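Long-range contact in tail spike protein (Acinetobacter phage vB_AbaP_AS12, PDB 6EU4), which probably recognises, and may degrade, the capsular polysaccharide of its Acinetobacter host as a trimeric spike on the phage tail: residues Phe257-Asn268 with Gly285-Gly293. Residues are numbered along the deposited sequence; the frame is centred on the assembly and turned at random. Where two conformers were deposited one is given.
Sequences FGHTGTAWTPNN and GWDLNKMQG
Asp287 opens the pairing through its backbone: its O accepts from Phe257 N at 3.0 Å. Its carboxylate OD2 makes a salt bridge to Arg253, while one water lies between OD1 and Phe257 O. Leu288 pairs with Phe257, and the two side chains run side by side into the interior, Leu288 CD2 4.0 Å from CD1 of the ring. Asn289 serves the departing loop. Its N donates to Phe257 O, and with CG anti to the backbone N (chi1 179°) the amide extends across the loop mouth, where ND2 reaches Gly258 O at 2.9 Å on a lone pair, nearly straight (171°). CB of Pro266 lies 3.4 Å from the same nitrogen, so one asparagine touches both ends of the loop. Gly258 suits its turn: phi is positive, and its CA makes a CA-H...O contact with Asn289 O at 3.3 Å, which the lack of a side chain permits. Lys290, also at positive phi, places CG against Pro266 O and offers its own O to Asn268 ND2, which approaches from well above the carbonyl plane. OD1 of that amide accepts from Ala238 N, so both ends of the buried group are held. Selenomethionine Met291, bent at chi2 and chi3, folds back between Asn268 and the Phe257 ring: its polarisable SE rests 3.4 Å from Asn268 CB and obliquely to the ring, a Met-aromatic contact, and CE sits over one ring face, 4.0 Å from the centroid, in a CH-pi contact. Parallel pairing resumes where Gln292 N donates to Asn268 O. This is one rung-to-rung step of a right-handed parallel beta-helix: strands 253-257 and 268-274, with the loop between them, pair with 284-304, which in turn pairs in parallel with strand 311-318 of the next coil, while Phe273 closes on the Phe257 ring inside.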
# COMPACT_ATOMS: atom_id res chain seq x y z
N PHE A 257 14.41 4.73 16.06
CA PHE A 257 14.22 3.30 16.27
C PHE A 257 15.51 2.58 15.91
O PHE A 257 16.22 2.96 14.97
CB PHE A 257 13.04 2.78 15.44
CG PHE A 257 11.70 3.17 15.98
CD1 PHE A 257 11.14 4.39 15.65
CD2 PHE A 257 10.99 2.31 16.82
CE1 PHE A 257 9.90 4.77 16.17
CE2 PHE A 257 9.75 2.67 17.32
CZ PHE A 257 9.21 3.91 17.00
N GLY A 258 15.83 1.56 16.68
CA GLY A 258 17.11 0.87 16.51
C GLY A 258 18.28 1.68 17.03
O GLY A 258 19.41 1.50 16.55
N HIS A 259 18.04 2.55 18.01
CA HIS A 259 19.10 3.30 18.69
C HIS A 259 20.27 2.38 19.01
O HIS A 259 20.09 1.33 19.65
CB HIS A 259 18.51 3.93 19.97
CG HIS A 259 19.51 4.47 20.94
ND1 HIS A 259 20.43 5.45 20.61
CD2 HIS A 259 19.66 4.25 22.27
CE1 HIS A 259 21.13 5.77 21.69
NE2 HIS A 259 20.68 5.06 22.71
N THR A 260 21.46 2.78 18.58
CA THR A 260 22.67 1.95 18.71
C THR A 260 23.44 2.20 19.99
O THR A 260 24.48 1.55 20.22
CB THR A 260 23.62 2.21 17.55
OG1 THR A 260 23.94 3.61 17.55
CG2 THR A 260 23.00 1.82 16.21
N GLY A 261 23.01 3.14 20.81
CA GLY A 261 23.78 3.58 21.95
C GLY A 261 23.65 2.81 23.25
O GLY A 261 24.01 3.35 24.31
N THR A 262 23.18 1.56 23.21
CA THR A 262 23.15 0.68 24.38
C THR A 262 23.85 -0.63 24.05
O THR A 262 24.26 -0.89 22.91
CB THR A 262 21.71 0.39 24.87
OG1 THR A 262 21.11 -0.65 24.07
CG2 THR A 262 20.84 1.65 24.83
N ALA A 263 23.98 -1.49 25.07
CA ALA A 263 24.58 -2.81 24.87
C ALA A 263 23.68 -3.75 24.08
O ALA A 263 24.15 -4.79 23.61
CB ALA A 263 24.89 -3.44 26.23
N TRP A 264 22.40 -3.43 23.94
CA TRP A 264 21.47 -4.31 23.25
C TRP A 264 21.61 -4.15 21.74
O TRP A 264 21.67 -3.03 21.23
CB TRP A 264 20.05 -3.95 23.67
CG TRP A 264 18.98 -4.90 23.31
CD1 TRP A 264 18.33 -5.01 22.11
CD2 TRP A 264 18.37 -5.85 24.19
NE1 TRP A 264 17.36 -5.98 22.19
CE2 TRP A 264 17.36 -6.51 23.46
CE3 TRP A 264 18.57 -6.20 25.53
CZ2 TRP A 264 16.57 -7.50 24.01
CZ3 TRP A 264 17.79 -7.19 26.08
CH2 TRP A 264 16.79 -7.83 25.32
N THR A 265 21.66 -5.27 21.03
CA THR A 265 21.76 -5.22 19.58
C THR A 265 20.46 -4.71 18.95
O THR A 265 19.41 -5.35 19.11
CB THR A 265 22.09 -6.60 19.05
OG1 THR A 265 23.39 -6.98 19.53
CG2 THR A 265 22.06 -6.62 17.53
N PRO A 266 20.49 -3.61 18.18
CA PRO A 266 19.26 -3.12 17.54
C PRO A 266 18.62 -4.15 16.63
O PRO A 266 19.28 -4.81 15.82
CB PRO A 266 19.73 -1.91 16.74
CG PRO A 266 20.91 -1.43 17.48
CD PRO A 266 21.60 -2.67 17.99
N ASN A 267 17.30 -4.25 16.75
CA ASN A 267 16.49 -5.09 15.87
C ASN A 267 15.04 -4.70 16.09
O ASN A 267 14.64 -4.45 17.22
CB ASN A 267 16.68 -6.58 16.18
CG ASN A 267 16.00 -7.46 15.15
OD1 ASN A 267 15.05 -8.19 15.44
ND2 ASN A 267 16.48 -7.38 13.92
N ASN A 268 14.26 -4.66 15.01
CA ASN A 268 12.86 -4.26 15.11
C ASN A 268 12.04 -5.03 14.08
O ASN A 268 12.55 -5.40 13.02
CB ASN A 268 12.64 -2.77 14.83
CG ASN A 268 13.47 -1.87 15.70
OD1 ASN A 268 13.07 -1.53 16.81
ND2 ASN A 268 14.64 -1.48 15.21
N GLY A 285 14.41 13.69 10.80
CA GLY A 285 13.02 13.48 11.15
C GLY A 285 12.80 12.09 11.73
O GLY A 285 12.33 11.93 12.86
N TRP A 286 13.17 11.09 10.94
CA TRP A 286 13.10 9.69 11.33
C TRP A 286 14.49 9.10 11.20
O TRP A 286 15.13 9.22 10.14
CB TRP A 286 12.15 8.93 10.41
CG TRP A 286 10.75 9.37 10.43
CD1 TRP A 286 10.23 10.48 9.83
CD2 TRP A 286 9.66 8.69 11.06
NE1 TRP A 286 8.87 10.53 10.05
CE2 TRP A 286 8.50 9.44 10.80
CE3 TRP A 286 9.55 7.51 11.81
CZ2 TRP A 286 7.24 9.07 11.28
CZ3 TRP A 286 8.30 7.14 12.28
CH2 TRP A 286 7.16 7.92 12.01
N ASP A 287 14.98 8.50 12.27
CA ASP A 287 16.28 7.85 12.31
C ASP A 287 15.98 6.37 12.58
O ASP A 287 15.72 6.00 13.73
CB ASP A 287 17.17 8.48 13.39
CG ASP A 287 18.57 7.89 13.42
OD1 ASP A 287 18.79 6.80 12.84
OD2 ASP A 287 19.46 8.53 14.03
N LEU A 288 15.96 5.56 11.52
CA LEU A 288 15.51 4.18 11.58
C LEU A 288 16.67 3.24 11.31
O LEU A 288 17.41 3.40 10.33
CB LEU A 288 14.40 3.92 10.55
CG LEU A 288 13.22 4.88 10.61
CD1 LEU A 288 12.22 4.46 9.56
CD2 LEU A 288 12.57 4.91 11.99
N ASN A 289 16.85 2.28 12.20
CA ASN A 289 17.91 1.29 12.10
C ASN A 289 17.32 -0.09 12.39
O ASN A 289 16.64 -0.27 13.40
CB ASN A 289 19.04 1.63 13.07
CG ASN A 289 20.16 0.62 13.04
OD1 ASN A 289 20.62 0.22 11.96
ND2 ASN A 289 20.59 0.18 14.22
N LYS A 290 17.57 -1.04 11.49
CA LYS A 290 17.08 -2.41 11.63
C LYS A 290 15.57 -2.45 11.81
O LYS A 290 15.03 -3.23 12.60
CB LYS A 290 17.79 -3.13 12.77
CG LYS A 290 19.30 -3.33 12.55
CD LYS A 290 19.61 -4.42 11.52
CE LYS A 290 21.12 -4.72 11.44
NZ LYS A 290 21.42 -5.94 10.63
N MSE A 291 14.87 -1.65 11.01
CA MSE A 291 13.43 -1.58 11.05
C MSE A 291 12.84 -2.46 9.96
O MSE A 291 12.65 -2.03 8.82
CB MSE A 291 12.97 -0.12 10.91
CG MSE A 291 13.03 0.63 12.26
SE MSE A 291 11.51 0.17 13.43
CE MSE A 291 10.32 1.62 13.03
N GLN A 292 12.51 -3.70 10.33
CA GLN A 292 11.98 -4.67 9.38
C GLN A 292 10.45 -4.64 9.39
O GLN A 292 9.83 -4.51 10.45
CB GLN A 292 12.46 -6.08 9.72
CG GLN A 292 13.91 -6.18 10.21
CD GLN A 292 14.89 -5.55 9.24
OE1 GLN A 292 14.53 -5.23 8.11
NE2 GLN A 292 16.13 -5.37 9.68
N GLY A 293 9.85 -4.82 8.21
CA GLY A 293 8.38 -4.91 8.17
C GLY A 293 7.65 -3.67 8.65
O GLY A 293 6.60 -3.79 9.31
O HOH W 1 18.61 4.72 14.89